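Local atomic coordinates of octopine dehydrogenase (Pecten maximus, PDB entry 3C7A), a protein that catalyses the NADH-dependent reductive condensation of L-arginine with pyruvate to D-octopine, and the reverse oxidation with NAD(+). Residues T2-V7 with G26-V31; L20-D25 with V65-K70. All coordinates share one frame; numbering follows the deposited sequence.

Contact 1 pairs the first two parallel strands of the NAD-binding domain, and contact 2 sets the end of the helix that connects them, 12-21, against strand 62-67 and the residues after it. Their centres lie about 10 Å apart, and they meet on strand 27-32: Val29 CG2 packs 3.9 Å from Ala22 N, while Val29 O and Lys70 N, 3.1 Å apart, probably share a hydrogen bond. The dinucleotide sits beyond the C-terminal ends of the paired strands, with the side chain of Val31 about 9 Å from it and about 6 Å from Gly10, which binds NADH. Leu20 of contact 2 is farther off, its side chain about 13 Å from the cofactor.

Contact 1: residues T2-V7 with G26-V31; sequences TVKVCV and GVEVRV. With EDO (1,2-ethanediol), chain G.
Arg30, Glu28 and Val5 bury more surface than any other residues of this parallel strand pair. Arg30 sits directly opposite Cys6, and its backbone bonds to the residues flanking that position: its N donates to Val5 O (3.0 Å) and its O accepts from Val7 N (3.0 Å). Glu28, two residues earlier, repeats the pattern, giving its N to Val3 O and taking Val5 N on its O. Val5 is thus gripped through both N and O in nearly straight bonds, and Gly26 O adds a bond to Val3 N.

The side chains of Lys4, Cys6, Glu28 and Arg30 lie on one face. Glu28 reaches out with CG anti to N (chi1 177°), and Arg30 folds back at chi3 (-77°), bringing NH1 to 2.8 Å from Glu28 OE2 in a salt bridge within strand 27-32. Arg30 NE donates to Ala79 O. An ethanediol, probably from the crystallisation liquor, gives a weak hydrogen bond from O2 to Glu28 OE2. Lys4 runs alongside, its NZ 5.4 Å from Glu28 OE2 and 5.9 Å from Arg30 NH1, so its net effect on the pair may be small.

The valines take the other face, where Val5 CG2 meets Val27 CG1 at 4.2 Å and Val7 rests on Leu17 of helix 12-21. Backbone bonds and apolar contacts therefore join the strands, while the ion pair braces one of them.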
loop_
_atom_site.group_PDB
_atom_site.type_symbol
_atom_site.label_atom_id
_atom_site.label_comp_id
_atom_site.label_asym_id
_atom_site.label_seq_id
_atom_site.Cartn_x
_atom_site.Cartn_y
_atom_site.Cartn_z
ATOM N N THR A 2 -3.511 30.450 -3.624
ATOM C CA THR A 2 -2.513 29.424 -4.044
ATOM C C THR A 2 -2.522 28.235 -3.081
ATOM O O THR A 2 -2.406 28.412 -1.864
ATOM C CB THR A 2 -1.085 30.023 -4.120
ATOM O OG1 THR A 2 -1.131 31.308 -4.754
ATOM C CG2 THR A 2 -0.147 29.109 -4.908
ATOM N N VAL A 3 -2.672 27.033 -3.636
ATOM C CA VAL A 3 -2.582 25.788 -2.867
ATOM C C VAL A 3 -1.155 25.239 -2.968
ATOM O O VAL A 3 -0.622 25.079 -4.069
ATOM C CB VAL A 3 -3.609 24.728 -3.358
ATOM C CG1 VAL A 3 -3.526 23.454 -2.522
ATOM C CG2 VAL A 3 -5.030 25.289 -3.325
ATOM N N LYS A 4 -0.547 24.957 -1.815
ATOM C CA LYS A 4 0.848 24.504 -1.746
ATOM C C LYS A 4 0.963 23.009 -1.419
ATOM O O LYS A 4 0.397 22.538 -0.428
ATOM C CB LYS A 4 1.631 25.355 -0.738
ATOM C CG LYS A 4 1.763 26.818 -1.157
ATOM C CD LYS A 4 2.141 27.725 -0.001
ATOM C CE LYS A 4 2.142 29.182 -0.445
ATOM N NZ LYS A 4 2.509 30.119 0.654
ATOM N N VAL A 5 1.702 22.280 -2.262
ATOM C CA VAL A 5 1.781 20.808 -2.206
ATOM C C VAL A 5 3.233 20.294 -2.161
ATOM O O VAL A 5 4.066 20.704 -2.974
ATOM C CB VAL A 5 1.045 20.159 -3.427
ATOM C CG1 VAL A 5 1.068 18.632 -3.350
ATOM C CG2 VAL A 5 -0.395 20.662 -3.542
ATOM N N CYS A 6 3.519 19.394 -1.218
ATOM C CA CYS A 6 4.828 18.722 -1.127
ATOM C C CYS A 6 4.733 17.225 -1.459
ATOM O O CYS A 6 3.947 16.493 -0.846
ATOM C CB CYS A 6 5.455 18.924 0.262
ATOM S SG CYS A 6 7.048 18.064 0.552
ATOM N N VAL A 7 5.540 16.785 -2.426
ATOM C CA VAL A 7 5.617 15.374 -2.837
ATOM C C VAL A 7 6.898 14.722 -2.288
ATOM O O VAL A 7 7.995 15.253 -2.475
ATOM C CB VAL A 7 5.575 15.221 -4.390
ATOM C CG1 VAL A 7 5.603 13.751 -4.803
ATOM C CG2 VAL A 7 4.350 15.918 -4.983
ATOM N N GLY A 26 -2.813 27.847 -10.413
ATOM C CA GLY A 26 -3.014 28.165 -8.996
ATOM C C GLY A 26 -2.433 27.171 -8.002
ATOM O O GLY A 26 -2.910 27.078 -6.866
ATOM N N VAL A 27 -1.401 26.437 -8.421
ATOM C CA VAL A 27 -0.747 25.425 -7.575
ATOM C C VAL A 27 0.783 25.596 -7.584
ATOM O O VAL A 27 1.378 25.845 -8.637
ATOM C CB VAL A 27 -1.126 23.973 -8.017
ATOM C CG1 VAL A 27 -0.449 22.923 -7.138
ATOM C CG2 VAL A 27 -2.641 23.769 -8.000
ATOM N N GLU A 28 1.400 25.460 -6.407
ATOM C CA GLU A 28 2.862 25.488 -6.247
ATOM C C GLU A 28 3.378 24.154 -5.678
ATOM O O GLU A 28 2.917 23.703 -4.623
ATOM C CB GLU A 28 3.279 26.664 -5.347
ATOM C CG GLU A 28 4.778 26.764 -5.055
ATOM C CD GLU A 28 5.113 27.820 -4.007
ATOM O OE1 GLU A 28 4.941 29.027 -4.288
ATOM O OE2 GLU A 28 5.561 27.442 -2.903
ATOM N N VAL A 29 4.337 23.536 -6.372
ATOM C CA VAL A 29 4.832 22.193 -6.025
ATOM C C VAL A 29 6.289 22.190 -5.537
ATOM O O VAL A 29 7.164 22.796 -6.163
ATOM C CB VAL A 29 4.683 21.199 -7.224
ATOM C CG1 VAL A 29 5.266 19.823 -6.890
ATOM C CG2 VAL A 29 3.221 21.063 -7.646
ATOM N N ARG A 30 6.532 21.498 -4.420
ATOM C CA ARG A 30 7.884 21.266 -3.896
ATOM C C ARG A 30 8.178 19.766 -3.776
ATOM O O ARG A 30 7.320 18.997 -3.341
ATOM C CB ARG A 30 8.067 21.946 -2.533
ATOM C CG ARG A 30 7.855 23.453 -2.558
ATOM C CD ARG A 30 8.364 24.131 -1.296
ATOM N NE ARG A 30 7.467 23.967 -0.150
ATOM C CZ ARG A 30 6.346 24.660 0.048
ATOM N NH1 ARG A 30 5.947 25.568 -0.836
ATOM N NH2 ARG A 30 5.616 24.434 1.130
ATOM N N VAL A 31 9.388 19.359 -4.163
ATOM C CA VAL A 31 9.795 17.947 -4.125
ATOM C C VAL A 31 10.885 17.702 -3.069
ATOM O O VAL A 31 11.891 18.417 -3.028
ATOM C CB VAL A 31 10.280 17.445 -5.524
ATOM C CG1 VAL A 31 10.653 15.962 -5.484
ATOM C CG2 VAL A 31 9.218 17.689 -6.589
HETATM C C1 EDO G . 10.359 27.360 -1.635
HETATM O O1 EDO G . 10.942 27.975 -2.790
HETATM C C2 EDO G . 9.433 28.352 -0.943
HETATM O O2 EDO G . 8.396 28.747 -1.849
#

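Contact 2: residues L20-D25 with V65-K70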
loop_
_atom_site.group_PDB
_atom_site.type_symbol
_atom_site.label_atom_id
_atom_site.label_comp_id
_atom_site.label_asym_id
_atom_site.label_seq_id
_atom_site.Cartn_x
_atom_site.Cartn_y
_atom_site.Cartn_z
ATOM N N LEU A 20 2.134 16.174 -13.406
ATOM C CA LEU A 20 0.709 16.469 -13.596
ATOM C C LEU A 20 0.201 17.611 -12.705
ATOM O O LEU A 20 -0.529 18.490 -13.174
ATOM C CB LEU A 20 -0.148 15.208 -13.400
ATOM C CG LEU A 20 0.018 14.028 -14.369
ATOM C CD1 LEU A 20 -0.769 12.818 -13.878
ATOM C CD2 LEU A 20 -0.385 14.380 -15.802
ATOM N N ALA A 21 0.593 17.588 -11.430
ATOM C CA ALA A 21 0.171 18.598 -10.449
ATOM C C ALA A 21 0.695 20.008 -10.750
ATOM O O ALA A 21 -0.020 20.996 -10.549
ATOM C CB ALA A 21 0.573 18.172 -9.037
ATOM N N ALA A 22 1.934 20.092 -11.233
ATOM C CA ALA A 22 2.572 21.380 -11.535
ATOM C C ALA A 22 2.050 22.047 -12.814
ATOM O O ALA A 22 2.406 23.193 -13.107
ATOM C CB ALA A 22 4.094 21.225 -11.588
ATOM N N SER A 23 1.209 21.336 -13.564
ATOM C CA SER A 23 0.621 21.876 -14.794
ATOM C C SER A 23 -0.711 22.608 -14.559
ATOM O O SER A 23 -1.257 23.220 -15.484
ATOM C CB SER A 23 0.456 20.770 -15.850
ATOM O OG SER A 23 -0.601 19.879 -15.525
ATOM N N ARG A 24 -1.219 22.551 -13.326
ATOM C CA ARG A 24 -2.512 23.158 -12.978
ATOM C C ARG A 24 -2.367 24.615 -12.528
ATOM O O ARG A 24 -1.440 24.954 -11.788
ATOM C CB ARG A 24 -3.229 22.349 -11.882
ATOM C CG ARG A 24 -3.173 20.817 -12.017
ATOM C CD ARG A 24 -3.938 20.290 -13.232
ATOM N NE ARG A 24 -3.916 18.828 -13.284
ATOM C CZ ARG A 24 -4.299 18.094 -14.327
ATOM N NH1 ARG A 24 -4.740 18.674 -15.438
ATOM N NH2 ARG A 24 -4.235 16.769 -14.260
ATOM N N ASP A 25 -3.295 25.464 -12.971
ATOM C CA ASP A 25 -3.320 26.879 -12.584
ATOM C C ASP A 25 -3.644 27.065 -11.099
ATOM O O ASP A 25 -4.620 26.506 -10.592
ATOM C CB ASP A 25 -4.331 27.659 -13.437
ATOM C CG ASP A 25 -3.855 27.885 -14.868
ATOM O OD1 ASP A 25 -2.630 27.963 -15.106
ATOM O OD2 ASP A 25 -4.719 27.999 -15.762
ATOM N N VAL A 65 2.344 16.097 -21.718
ATOM C CA VAL A 65 2.167 17.135 -20.692
ATOM C C VAL A 65 3.539 17.643 -20.222
ATOM O O VAL A 65 4.412 16.845 -19.876
ATOM C CB VAL A 65 1.353 16.613 -19.467
ATOM C CG1 VAL A 65 1.087 17.734 -18.461
ATOM C CG2 VAL A 65 0.033 15.981 -19.906
ATOM N N LYS A 66 3.719 18.966 -20.219
ATOM C CA LYS A 66 4.998 19.591 -19.842
ATOM C C LYS A 66 4.851 20.652 -18.744
ATOM O O LYS A 66 3.958 21.501 -18.812
ATOM C CB LYS A 66 5.682 20.209 -21.070
ATOM C CG LYS A 66 6.160 19.201 -22.110
ATOM C CD LYS A 66 6.915 19.884 -23.242
ATOM C CE LYS A 66 7.403 18.874 -24.268
ATOM N NZ LYS A 66 8.267 19.501 -25.309
ATOM N N SER A 67 5.737 20.601 -17.743
ATOM C CA SER A 67 5.725 21.543 -16.610
ATOM C C SER A 67 7.077 21.632 -15.879
ATOM O O SER A 67 8.004 20.875 -16.176
ATOM C CB SER A 67 4.613 21.179 -15.616
ATOM O OG SER A 67 4.834 19.901 -15.043
ATOM N N ARG A 68 7.171 22.561 -14.923
ATOM C CA ARG A 68 8.373 22.745 -14.097
ATOM C C ARG A 68 8.038 23.035 -12.623
ATOM O O ARG A 68 7.358 24.020 -12.327
ATOM C CB ARG A 68 9.254 23.871 -14.657
ATOM C CG ARG A 68 10.271 23.429 -15.706
ATOM C CD ARG A 68 11.016 24.619 -16.322
ATOM N NE ARG A 68 11.863 25.332 -15.361
ATOM C CZ ARG A 68 13.137 25.040 -15.101
ATOM N NH1 ARG A 68 13.741 24.032 -15.722
ATOM N NH2 ARG A 68 13.813 25.756 -14.212
ATOM N N PRO A 69 8.517 22.175 -11.697
ATOM C CA PRO A 69 8.336 22.382 -10.253
ATOM C C PRO A 69 9.123 23.582 -9.713
ATOM O O PRO A 69 10.095 24.017 -10.336
ATOM C CB PRO A 69 8.874 21.082 -9.635
ATOM C CG PRO A 69 8.960 20.102 -10.769
ATOM C CD PRO A 69 9.250 20.928 -11.975
ATOM N N LYS A 70 8.697 24.097 -8.560
ATOM C CA LYS A 70 9.324 25.260 -7.920
ATOM C C LYS A 70 10.727 24.958 -7.372
ATOM O O LYS A 70 11.666 25.725 -7.612
ATOM C CB LYS A 70 8.411 25.818 -6.813
ATOM C CG LYS A 70 8.956 27.029 -6.045
ATOM C CD LYS A 70 8.814 28.321 -6.836
ATOM C CE LYS A 70 9.374 29.505 -6.063
ATOM N NZ LYS A 70 9.325 30.761 -6.865
#
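Ala22 and Ser23, in the turn that follows helix 12-21, rest on the side chains of Ser67 and Val65. Ala22 points its methyl at the strand, CB lying 3.8 Å from Ser67 OG and 4.1 Å from Ser67 CB. Ser67 CB in turn sits under the Ala22 carbonyl group, 3.9 Å from its carbon. Ser23 fits between the two strand residues: its CB is 4.2 Å from Ser67 CB, and its OG lies 4.0 Å from Val65 CG1, the branch set anti to the backbone N. One turn back on the helix, Leu20 extends CD2 to the other branch of the valine, CG2. No hydrogen bond crosses between the two segments, so these touches are van der Waals in kind.

The polar atoms among them are held from nearby. With chi1 at 73°, Ser23 OG turns back toward the helix and donates to Leu20 O at 2.7 Å, the donor tilted 27° from the carbonyl plane; the same oxygen takes a weak bond from Ser23 N. Ser67 OG is tied to Gly19 O, so the strand does grip the helix, one residue before the segment begins. A type I turn from Ala21 to Arg24 then leads the chain toward strand 27-32, and Ala22 also touches Val29 there. Strand 62-67 itself is paired antiparallel with strand 51-56, through Val65 with Val53 and Ser67 with Leu51. The helix belongs to the beta-alpha-beta crossover of a Rossmann-type dinucleotide-binding fold, here flanked at its C-terminal end by a beta hairpin.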